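Local structure of insect group II chitinase (Ostrinia furnacalis, 5Y2A) at residues P308-T311 / W316-F319; C288-V291 / G295-V298; K61-V66 / E113-D118; K75-L80 / G160-A165; W12-Y15 / G20-T23. The protein hydrolyses chitin, probably cutting beta-1,4 bonds between N-acetylglucosamine units with a TIM-barrel catalytic domain of glycoside hydrolase family 18. All blocks are in the same frame, centred on the assembly; numbering follows the deposited sequence.

Contact 1 (P308-T311 / W316-F319)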
# COMPACT_ATOMS: atom_id res chain seq x y z
N PRO A 308 10.70 7.08 -22.57
CA PRO A 308 11.57 5.91 -22.44
C PRO A 308 11.07 4.92 -21.39
O PRO A 308 10.14 5.18 -20.63
CB PRO A 308 12.91 6.52 -22.00
CG PRO A 308 12.53 7.80 -21.33
CD PRO A 308 11.32 8.31 -22.04
N TYR A 309 11.70 3.75 -21.40
CA TYR A 309 11.63 2.83 -20.27
C TYR A 309 13.02 2.25 -20.05
O TYR A 309 13.88 2.27 -20.93
CB TYR A 309 10.56 1.73 -20.47
CG TYR A 309 10.72 0.84 -21.69
CD1 TYR A 309 10.11 1.17 -22.90
CD2 TYR A 309 11.44 -0.35 -21.62
CE1 TYR A 309 10.24 0.35 -24.02
CE2 TYR A 309 11.57 -1.18 -22.74
CZ TYR A 309 10.97 -0.82 -23.93
OH TYR A 309 11.10 -1.63 -25.04
N ALA A 310 13.26 1.79 -18.82
CA ALA A 310 14.56 1.29 -18.42
C ALA A 310 14.40 -0.13 -17.89
O ALA A 310 13.39 -0.46 -17.27
CB ALA A 310 15.22 2.19 -17.38
N THR A 311 15.42 -0.96 -18.13
CA THR A 311 15.32 -2.37 -17.80
C THR A 311 16.61 -2.88 -17.16
O THR A 311 17.70 -2.37 -17.42
CB THR A 311 15.03 -3.24 -19.04
OG1 THR A 311 16.10 -3.08 -19.98
CG2 THR A 311 13.69 -2.85 -19.68
N TRP A 316 11.50 -3.44 -15.00
CA TRP A 316 11.03 -2.68 -16.16
C TRP A 316 10.27 -1.47 -15.64
O TRP A 316 9.30 -1.64 -14.90
CB TRP A 316 10.14 -3.56 -17.02
CG TRP A 316 9.86 -3.14 -18.43
CD1 TRP A 316 10.39 -3.68 -19.57
CD2 TRP A 316 8.91 -2.15 -18.87
NE1 TRP A 316 9.85 -3.07 -20.68
CE2 TRP A 316 8.94 -2.13 -20.28
CE3 TRP A 316 8.04 -1.27 -18.20
CZ2 TRP A 316 8.16 -1.25 -21.04
CZ3 TRP A 316 7.26 -0.41 -18.95
CH2 TRP A 316 7.32 -0.40 -20.36
N VAL A 317 10.69 -0.26 -16.00
CA VAL A 317 10.02 0.95 -15.53
C VAL A 317 9.90 1.94 -16.68
O VAL A 317 10.89 2.22 -17.37
CB VAL A 317 10.75 1.58 -14.32
CG1 VAL A 317 12.20 1.96 -14.67
CG2 VAL A 317 9.98 2.79 -13.77
N SER A 318 8.70 2.46 -16.89
CA SER A 318 8.44 3.48 -17.90
C SER A 318 8.27 4.84 -17.24
O SER A 318 7.74 4.94 -16.14
CB SER A 318 7.20 3.14 -18.71
OG SER A 318 6.07 2.97 -17.86
N PHE A 319 8.71 5.89 -17.93
CA PHE A 319 8.79 7.21 -17.30
C PHE A 319 8.98 8.26 -18.38
O PHE A 319 9.33 7.96 -19.52
CB PHE A 319 9.95 7.26 -16.30
CG PHE A 319 11.29 6.99 -16.93
CD1 PHE A 319 11.71 5.68 -17.17
CD2 PHE A 319 12.13 8.04 -17.28
CE1 PHE A 319 12.95 5.43 -17.77
CE2 PHE A 319 13.37 7.79 -17.86
CZ PHE A 319 13.77 6.49 -18.10
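W316 and Y309 lie flat against each other on one face of a two-stranded ribbon, as an offset stack whose planes are only 21° apart. The six-membered ring of W316 and the ring of Y309 have centroids 4.4 Å apart, and CB of Y309 also sits over the face of that indole ring. With CG of W316 anti to its backbone N (chi1 -163°), the indole lies against the tyrosine ring. T311 sends its methyl CG2 to 3.4 Å from W316 CD1, while its hydroxyl turns to H299. The indole N-H is used by T260 O.

At the other end, CG of P308 rests over the face of the F319 ring, 3.6 Å from its CE2; a rigid, flat-sided proline suits a phenyl face. The edge of the same phenyl faces A310 N, and the small CB of A310 touches its CE1. Backbone bonds bind the strands: A310 N to V317 O at 2.8 Å, V317 N to A310 O, and F319 N to P308 O. Residues 309-311 and 316-318 are thus the two arms of an antiparallel beta hairpin, extended by strand 297-299 beside one arm and strand 241-254 beside the other.

Contact 2 (C288-V291 / G295-V298)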
# COMPACT_ATOMS: atom_id res chain seq x y z
N CYS A 288 17.14 7.52 -12.27
CA CYS A 288 18.46 8.01 -12.63
C CYS A 288 19.56 7.18 -11.98
O CYS A 288 20.53 6.79 -12.64
CB CYS A 288 18.61 9.48 -12.21
SG CYS A 288 17.83 10.64 -13.35
N GLU A 289 19.42 6.90 -10.69
CA GLU A 289 20.41 6.07 -10.01
C GLU A 289 20.54 4.71 -10.69
O GLU A 289 21.65 4.19 -10.86
CB GLU A 289 20.04 5.89 -8.54
CG GLU A 289 21.05 5.02 -7.79
CD GLU A 289 20.69 4.83 -6.33
OE1 GLU A 289 19.77 5.52 -5.85
OE2 GLU A 289 21.34 4.00 -5.67
N ARG A 290 19.41 4.12 -11.09
CA ARG A 290 19.46 2.81 -11.74
C ARG A 290 20.19 2.88 -13.08
O ARG A 290 21.01 2.01 -13.39
CB ARG A 290 18.05 2.27 -11.90
CG ARG A 290 17.49 1.79 -10.57
CD ARG A 290 15.98 1.74 -10.52
NE ARG A 290 15.58 1.00 -9.32
CZ ARG A 290 15.72 1.45 -8.08
NH1 ARG A 290 16.24 2.66 -7.84
NH2 ARG A 290 15.35 0.68 -7.06
N VAL A 291 19.92 3.91 -13.87
CA VAL A 291 20.60 4.05 -15.15
C VAL A 291 22.07 4.41 -14.95
O VAL A 291 22.96 3.80 -15.55
CB VAL A 291 19.89 5.09 -16.04
CG1 VAL A 291 20.73 5.39 -17.29
CG2 VAL A 291 18.52 4.60 -16.43
N GLY A 295 23.48 0.43 -14.08
CA GLY A 295 23.59 -0.10 -15.42
C GLY A 295 22.29 -0.47 -16.09
O GLY A 295 22.31 -1.28 -17.03
N TRP A 296 21.16 0.07 -15.65
CA TRP A 296 19.90 -0.22 -16.34
C TRP A 296 19.93 0.35 -17.75
O TRP A 296 20.49 1.42 -18.01
CB TRP A 296 18.71 0.37 -15.57
CG TRP A 296 18.39 -0.35 -14.30
CD1 TRP A 296 19.28 -0.86 -13.40
CD2 TRP A 296 17.09 -0.61 -13.77
NE1 TRP A 296 18.61 -1.44 -12.35
CE2 TRP A 296 17.26 -1.28 -12.54
CE3 TRP A 296 15.79 -0.32 -14.20
CZ2 TRP A 296 16.19 -1.70 -11.75
CZ3 TRP A 296 14.71 -0.74 -13.41
CH2 TRP A 296 14.93 -1.41 -12.20
N LYS A 297 19.28 -0.36 -18.67
CA LYS A 297 19.30 -0.01 -20.08
C LYS A 297 18.09 0.83 -20.43
O LYS A 297 16.96 0.48 -20.06
CB LYS A 297 19.33 -1.27 -20.96
CG LYS A 297 20.52 -2.17 -20.71
CD LYS A 297 21.82 -1.40 -20.84
CE LYS A 297 23.01 -2.34 -20.88
NZ LYS A 297 23.59 -2.53 -19.52
N VAL A 298 18.31 1.92 -21.16
CA VAL A 298 17.25 2.84 -21.55
C VAL A 298 16.77 2.47 -22.94
O VAL A 298 17.57 2.31 -23.87
CB VAL A 298 17.74 4.30 -21.51
CG1 VAL A 298 16.64 5.24 -21.97
CG2 VAL A 298 18.20 4.65 -20.11
O HOH W 1 22.93 2.34 -17.78
O HOH W 2 25.49 2.23 -14.67
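R290 and W296 run side by side and point the same way, the arginine chain laid along one face of the indole. CB of R290 makes a CH-pi contact over the face of the five-membered ring, 3.5 Å from its centroid and 6° off the normal; CG follows near CE2, and CD lies 3.7 Å from CZ2. This course depends on the extended arginine chain from CG to NE, which carries its methylenes across the bicyclic ring from one end to the other. The guanidinium does not stack: its plane is turned 72° from that of the indole. The ring of H312 stacks on the indole, and A310 and V317 touch it.

V291 and V298 meet at about a right angle, their CG2 methyls 3.7 Å apart. Valine's short branched side chain brings methyls together where the helix end lies near the start of the strand. G295, with positive phi, makes the turn between them, a conformation easily adopted by glycine.

One direct bond crosses, W296 N to R290 O at 3.0 Å, nearly straight at the hydrogen but entering from above the carbonyl plane. A water gives hydrogens to both V291 O and W296 O. The chemistry is therefore divided: carbonyls at the helix end are met by backbone N-H and water, while the arginine gives its aliphatic stem to the tryptophan and NH1 of its guanidinium returns to E286 O of the same helix.

Contact 3 (K61-V66 / E113-D118)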
# COMPACT_ATOMS: atom_id res chain seq x y z
N LYS A 61 3.54 23.45 11.36
CA LYS A 61 3.29 24.67 10.59
C LYS A 61 3.57 24.50 9.10
O LYS A 61 3.86 25.49 8.42
CB LYS A 61 4.11 25.84 11.13
CG LYS A 61 3.97 26.13 12.61
CD LYS A 61 2.58 26.60 12.97
CE LYS A 61 2.42 26.75 14.47
NZ LYS A 61 2.12 25.45 15.12
N PHE A 62 3.45 23.29 8.56
CA PHE A 62 3.79 23.11 7.14
C PHE A 62 2.81 23.84 6.23
O PHE A 62 3.21 24.39 5.20
CB PHE A 62 3.88 21.63 6.80
CG PHE A 62 5.25 21.04 7.01
CD1 PHE A 62 6.12 21.58 7.95
CD2 PHE A 62 5.66 19.92 6.29
CE1 PHE A 62 7.38 21.03 8.15
CE2 PHE A 62 6.92 19.37 6.49
CZ PHE A 62 7.78 19.93 7.42
N TYR A 63 1.52 23.86 6.59
CA TYR A 63 0.54 24.65 5.86
C TYR A 63 1.02 26.09 5.71
O TYR A 63 1.12 26.62 4.60
CB TYR A 63 -0.82 24.64 6.56
CG TYR A 63 -1.75 23.46 6.37
CD1 TYR A 63 -1.57 22.53 5.34
CD2 TYR A 63 -2.85 23.29 7.21
CE1 TYR A 63 -2.46 21.45 5.18
CE2 TYR A 63 -3.74 22.24 7.06
CZ TYR A 63 -3.54 21.32 6.05
OH TYR A 63 -4.45 20.28 5.93
N GLU A 64 1.32 26.74 6.84
CA GLU A 64 1.70 28.16 6.82
C GLU A 64 3.03 28.37 6.13
O GLU A 64 3.24 29.40 5.47
CB GLU A 64 1.77 28.71 8.24
CG GLU A 64 0.46 28.76 8.97
CD GLU A 64 0.63 29.23 10.40
OE1 GLU A 64 1.73 29.72 10.74
OE2 GLU A 64 -0.33 29.11 11.19
N LYS A 65 3.96 27.43 6.29
CA LYS A 65 5.26 27.57 5.66
C LYS A 65 5.15 27.52 4.14
O LYS A 65 5.93 28.17 3.44
CB LYS A 65 6.23 26.52 6.18
CG LYS A 65 6.68 26.81 7.60
CD LYS A 65 7.68 25.80 8.12
CE LYS A 65 8.22 26.25 9.47
NZ LYS A 65 8.87 25.15 10.23
N VAL A 66 4.19 26.77 3.61
CA VAL A 66 4.02 26.75 2.15
C VAL A 66 3.24 27.97 1.67
O VAL A 66 3.61 28.59 0.66
CB VAL A 66 3.37 25.43 1.70
CG1 VAL A 66 3.16 25.43 0.19
CG2 VAL A 66 4.26 24.25 2.09
N GLU A 113 -8.75 30.26 4.65
CA GLU A 113 -8.26 31.55 5.15
C GLU A 113 -7.48 31.39 6.44
O GLU A 113 -6.53 32.14 6.69
CB GLU A 113 -9.43 32.51 5.34
CG GLU A 113 -10.16 32.79 4.06
CD GLU A 113 -11.12 33.95 4.19
OE1 GLU A 113 -11.40 34.58 3.15
OE2 GLU A 113 -11.57 34.24 5.31
N GLN A 114 -7.87 30.42 7.27
CA GLN A 114 -7.17 30.15 8.52
C GLN A 114 -5.68 29.93 8.30
O GLN A 114 -4.85 30.37 9.10
CB GLN A 114 -7.79 28.93 9.21
CG GLN A 114 -7.10 28.47 10.49
CD GLN A 114 -7.22 29.46 11.63
OE1 GLN A 114 -8.20 30.20 11.72
NE2 GLN A 114 -6.23 29.47 12.52
N TYR A 115 -5.31 29.23 7.22
CA TYR A 115 -3.92 28.89 6.96
C TYR A 115 -3.29 29.71 5.84
O TYR A 115 -2.13 29.46 5.50
CB TYR A 115 -3.81 27.40 6.66
CG TYR A 115 -4.30 26.56 7.81
CD1 TYR A 115 -3.60 26.54 9.01
CD2 TYR A 115 -5.48 25.84 7.72
CE1 TYR A 115 -4.05 25.79 10.09
CE2 TYR A 115 -5.94 25.09 8.79
CZ TYR A 115 -5.22 25.07 9.96
OH TYR A 115 -5.68 24.33 11.02
N GLY A 116 -4.01 30.68 5.28
CA GLY A 116 -3.45 31.53 4.25
C GLY A 116 -3.51 30.98 2.85
O GLY A 116 -2.76 31.44 1.98
N PHE A 117 -4.38 30.01 2.58
CA PHE A 117 -4.50 29.44 1.25
C PHE A 117 -5.25 30.38 0.33
O PHE A 117 -6.19 31.07 0.75
CB PHE A 117 -5.20 28.08 1.31
CG PHE A 117 -4.32 26.98 1.84
CD1 PHE A 117 -3.29 26.46 1.07
CD2 PHE A 117 -4.53 26.48 3.11
CE1 PHE A 117 -2.48 25.45 1.56
CE2 PHE A 117 -3.72 25.46 3.62
CZ PHE A 117 -2.70 24.95 2.84
N ASP A 118 -4.83 30.42 -0.93
CA ASP A 118 -5.48 31.22 -1.96
C ASP A 118 -6.66 30.51 -2.61
O ASP A 118 -7.32 31.10 -3.47
CB ASP A 118 -4.47 31.60 -3.05
CG ASP A 118 -3.37 32.49 -2.52
OD1 ASP A 118 -3.69 33.48 -1.83
OD2 ASP A 118 -2.19 32.18 -2.77
O HOH W 3 -3.34 29.76 11.53
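The ring of Y63 meets both Y115 and F117, one at its edge and the other over a face, building an aromatic cluster where helix 62-67 meets the end of helix 98-115 on the outside of the TIM barrel. The packed part consists of two edge-to-face pairs. In the first, Y63 presents its edge to the face of Y115, with CD2 of Y63 above the centre of the Y115 ring, 3.6 Å from its CG, and the planes at 58°. In the second the roles change: F117 turns its edge to a face of Y63, its CZ 3.7 Å from Y63 CD1 and the planes at 79°. One ring thus serves as edge and as face. Y63 is directed there by a first torsion of -81°, which sets CG beside its backbone N and opposite the carbonyl carbon. Flat, broad side chains suit a junction where a helix must fit against a turn; Y37 and L78 of the barrel strands continue the apolar layer inward from Y63 and F117.

G116 ends helix 98-115 in a Schellman motif with positive phi, which glycine adopts without strain from a side chain. Across the Y115 ring from Y63 lies CG of Q114, the start of the looser side. Here E64 and Q114 are exposed, and a charged or amide end can remain hydrated. E64 approaches the backbone of Y115 without bonding to it, and on this side a water bridges the segments, donating to E64 OE2 at 3.1 Å and to Q114 O at 2.9 Å.

Contact 4 (K75-L80 / G160-A165)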
# COMPACT_ATOMS: atom_id res chain seq x y z
N LYS A 75 0.71 31.45 -6.27
CA LYS A 75 -0.56 31.19 -5.63
C LYS A 75 -0.48 29.81 -4.98
O LYS A 75 0.05 28.87 -5.58
CB LYS A 75 -1.70 31.23 -6.65
CG LYS A 75 -1.93 32.61 -7.26
CD LYS A 75 -2.57 33.53 -6.23
CE LYS A 75 -2.78 34.92 -6.77
NZ LYS A 75 -3.61 35.72 -5.82
N VAL A 76 -0.96 29.70 -3.74
CA VAL A 76 -0.87 28.45 -2.98
C VAL A 76 -2.28 28.00 -2.61
O VAL A 76 -2.99 28.69 -1.87
CB VAL A 76 0.01 28.62 -1.73
CG1 VAL A 76 0.14 27.28 -0.98
CG2 VAL A 76 1.38 29.14 -2.12
N LEU A 77 -2.67 26.83 -3.12
CA LEU A 77 -3.98 26.24 -2.87
C LEU A 77 -3.83 24.96 -2.06
O LEU A 77 -2.79 24.30 -2.07
CB LEU A 77 -4.71 25.93 -4.19
CG LEU A 77 -5.22 27.07 -5.06
CD1 LEU A 77 -4.07 27.79 -5.74
CD2 LEU A 77 -6.20 26.54 -6.09
N LEU A 78 -4.90 24.61 -1.37
CA LEU A 78 -4.97 23.35 -0.65
C LEU A 78 -5.61 22.30 -1.54
O LEU A 78 -6.66 22.55 -2.14
CB LEU A 78 -5.77 23.50 0.65
CG LEU A 78 -6.00 22.22 1.44
CD1 LEU A 78 -4.67 21.67 1.93
CD2 LEU A 78 -6.96 22.47 2.60
N GLY A 79 -4.97 21.14 -1.66
CA GLY A 79 -5.54 20.04 -2.41
C GLY A 79 -6.35 19.14 -1.49
O GLY A 79 -5.89 18.77 -0.41
N LEU A 80 -7.56 18.80 -1.92
CA LEU A 80 -8.47 17.96 -1.15
C LEU A 80 -8.68 16.64 -1.87
O LEU A 80 -9.02 16.62 -3.06
CB LEU A 80 -9.82 18.64 -0.94
CG LEU A 80 -10.93 17.79 -0.32
CD1 LEU A 80 -10.62 17.44 1.14
CD2 LEU A 80 -12.29 18.48 -0.42
N GLY A 160 -12.17 36.31 -3.55
CA GLY A 160 -11.00 36.37 -4.41
C GLY A 160 -10.17 35.11 -4.39
O GLY A 160 -8.95 35.18 -4.59
N MET A 161 -10.78 33.96 -4.14
CA MET A 161 -10.03 32.72 -4.07
C MET A 161 -10.16 31.92 -5.37
O MET A 161 -11.08 32.11 -6.16
CB MET A 161 -10.48 31.87 -2.88
CG MET A 161 -10.10 32.51 -1.55
SD MET A 161 -10.36 31.46 -0.11
CE MET A 161 -12.07 31.05 -0.31
N LEU A 162 -9.20 31.02 -5.56
CA LEU A 162 -9.10 30.22 -6.77
C LEU A 162 -9.70 28.85 -6.54
O LEU A 162 -9.67 28.31 -5.43
CB LEU A 162 -7.63 30.08 -7.20
CG LEU A 162 -6.91 31.39 -7.51
CD1 LEU A 162 -5.42 31.15 -7.74
CD2 LEU A 162 -7.55 32.03 -8.74
N LEU A 163 -10.28 28.28 -7.60
CA LEU A 163 -10.89 26.96 -7.54
C LEU A 163 -10.42 26.17 -8.75
O LEU A 163 -10.57 26.62 -9.89
CB LEU A 163 -12.42 27.06 -7.52
CG LEU A 163 -13.19 25.75 -7.42
CD1 LEU A 163 -12.95 25.07 -6.08
CD2 LEU A 163 -14.68 25.97 -7.68
N SER A 164 -9.83 25.00 -8.50
CA SER A 164 -9.34 24.14 -9.56
C SER A 164 -9.72 22.70 -9.25
O SER A 164 -10.19 22.38 -8.15
CB SER A 164 -7.82 24.27 -9.72
OG SER A 164 -7.15 23.95 -8.51
N ALA A 165 -9.51 21.82 -10.22
CA ALA A 165 -9.76 20.41 -10.00
C ALA A 165 -8.76 19.58 -10.78
O ALA A 165 -8.39 19.93 -11.91
CB ALA A 165 -11.19 20.01 -10.39
O HOH W 4 -6.28 34.30 -4.80
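L77 and L162 supply the apolar part of this contact, meeting at about a right angle between two strands that are not bonded to each other. CD2 of L77 lies 4.0 Å from CB of L162, and its other methyl, CD1, approaches CD1 of L162. That CD1 also receives the stem of K75, whose CG is 3.8 Å away, so this methyl touches both the lysine stem and L77. A bend at chi2 of K75 (-73°) lays the stem beside L162 before the amine leads off. Branched leucines fill the gap between the strands, whose axes come no closer than 8.5 Å and cross at -49°; H34 and I36 of strand 34-42 add to the same packing. CD2 of L77 also touches the hydroxyl oxygen of S164 at 3.7 Å, a van der Waals contact; the hydroxyl is hydrogen-bonded to D121 OD1 on strand 119-123, which lies between the two.

The polar link is a water at the lysine's amine end, which takes a hydrogen from K75 NZ at 3.2 Å and gives one to G160 O at 2.8 Å. G160 has positive phi in a Schellman turn that ends helix 141-159, well suited to glycine.

The two strands, each paired with strand 119-123, thus touch here through side chains and one water rather than by direct hydrogen bonds, and the lysine serves both, its stem apolar and its amine at the water.

Contact 5 (W12-Y15 / G20-T23)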
# COMPACT_ATOMS: atom_id res chain seq x y z
N TRP A 12 3.41 14.09 2.67
CA TRP A 12 4.01 12.82 3.09
C TRP A 12 5.44 12.61 2.59
O TRP A 12 6.09 11.65 3.01
CB TRP A 12 3.12 11.66 2.66
CG TRP A 12 3.00 11.44 1.18
CD1 TRP A 12 3.81 10.66 0.39
CD2 TRP A 12 2.03 12.02 0.30
NE1 TRP A 12 3.38 10.70 -0.91
CE2 TRP A 12 2.29 11.53 -1.00
CE3 TRP A 12 0.95 12.90 0.49
CZ2 TRP A 12 1.52 11.89 -2.11
CZ3 TRP A 12 0.19 13.26 -0.61
CH2 TRP A 12 0.47 12.75 -1.90
N ALA A 13 5.97 13.49 1.73
CA ALA A 13 7.37 13.37 1.30
C ALA A 13 8.36 13.64 2.42
O ALA A 13 9.56 13.45 2.22
CB ALA A 13 7.65 14.30 0.12
N TRP A 14 7.90 14.20 3.54
CA TRP A 14 8.76 14.37 4.71
C TRP A 14 9.13 13.02 5.33
O TRP A 14 10.22 12.89 5.91
CB TRP A 14 8.04 15.26 5.72
CG TRP A 14 8.88 15.70 6.87
CD1 TRP A 14 9.66 16.82 6.94
CD2 TRP A 14 9.00 15.05 8.14
NE1 TRP A 14 10.27 16.90 8.17
CE2 TRP A 14 9.88 15.82 8.93
CE3 TRP A 14 8.45 13.89 8.69
CZ2 TRP A 14 10.23 15.46 10.23
CZ3 TRP A 14 8.80 13.53 9.98
CH2 TRP A 14 9.68 14.32 10.73
N TYR A 15 8.25 12.03 5.22
CA TYR A 15 8.45 10.71 5.85
C TYR A 15 9.25 9.79 4.93
O TYR A 15 8.82 8.71 4.55
CB TYR A 15 7.10 10.09 6.19
CG TYR A 15 6.23 10.93 7.11
CD1 TYR A 15 6.52 11.04 8.46
CD2 TYR A 15 5.09 11.56 6.63
CE1 TYR A 15 5.74 11.79 9.30
CE2 TYR A 15 4.29 12.32 7.48
CZ TYR A 15 4.62 12.42 8.82
OH TYR A 15 3.85 13.16 9.69
N GLY A 20 15.77 11.41 0.07
CA GLY A 20 14.49 11.68 -0.56
C GLY A 20 13.60 12.67 0.16
O GLY A 20 12.57 13.09 -0.37
N LYS A 21 13.98 13.04 1.38
CA LYS A 21 13.15 13.91 2.21
C LYS A 21 12.91 15.26 1.53
O LYS A 21 13.85 15.90 1.04
CB LYS A 21 13.83 14.11 3.56
CG LYS A 21 13.07 14.98 4.54
CD LYS A 21 13.91 15.23 5.78
CE LYS A 21 13.06 15.68 6.96
NZ LYS A 21 12.34 14.57 7.62
N TYR A 22 11.65 15.68 1.48
CA TYR A 22 11.27 16.93 0.84
C TYR A 22 10.43 17.73 1.82
O TYR A 22 9.41 17.24 2.32
CB TYR A 22 10.49 16.66 -0.45
CG TYR A 22 10.36 17.86 -1.37
CD1 TYR A 22 9.43 18.86 -1.13
CD2 TYR A 22 11.17 17.99 -2.50
CE1 TYR A 22 9.30 19.96 -1.97
CE2 TYR A 22 11.06 19.08 -3.35
CZ TYR A 22 10.12 20.06 -3.08
OH TYR A 22 10.01 21.13 -3.93
N THR A 23 10.85 18.97 2.08
CA THR A 23 10.20 19.84 3.04
C THR A 23 9.77 21.13 2.34
O THR A 23 10.15 21.37 1.19
CB THR A 23 11.14 20.15 4.21
OG1 THR A 23 12.11 21.12 3.80
CG2 THR A 23 11.86 18.89 4.68
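K21 reaches W14 with two interactions from one ammonium group. NZ donates a hydrogen bond to W14 O at 3.2 Å, and it also lies over the face of the indole in a cation-pi contact, 3.2 Å from the centroid of the five-membered ring and 18° off its normal. The lysine and tryptophan run side by side: the chain is extended as far as CE and then bent at chi4 (79°), which tips NZ onto the ring, while CE itself makes a CH-pi contact with it. Lysine suits the place because its long stem spans the gap and its positive charge probably gains from both the carbonyl and the electron-rich ring face.

A backbone hydrogen bond also crosses, Y22 N to A13 O at 3.1 Å, with the donor well above the carbonyl plane. Outward from it comes the packing. CB of A13 is 3.7 Å from CB of Y22, close because alanine is small, and CG2 of T23 touches W14 CD1.

The loop lies between barrel strands 4-10 and 34-42. W14 meets F62 of helix 62-67 and W55 of helix 54-59 edge-to-face, Y22 packs against F350, and W55 of the second subunit packs on W14.

Overall arrangement
From the N terminus, contact 5 closes a short loop within the connection between strands 4-10 and 34-42. Contacts 3 and 4 follow and cross, since residues 61-66, 75-80, 113-118 and 160-165 alternate between them; they meet where D118 bonds to V76 and L162, joining outer helices to barrel strands. W14 of contact 5 touches F62 of contact 3. Much later, contact 2 closes the turn from helix 284-292 into strand 297-299, and contact 1 then closes the hairpin 309-318. These two are in series and adjoin through T311 and K297 on neighbouring strands, with centres about 33 to 39 Å from those of contacts 3 and 4.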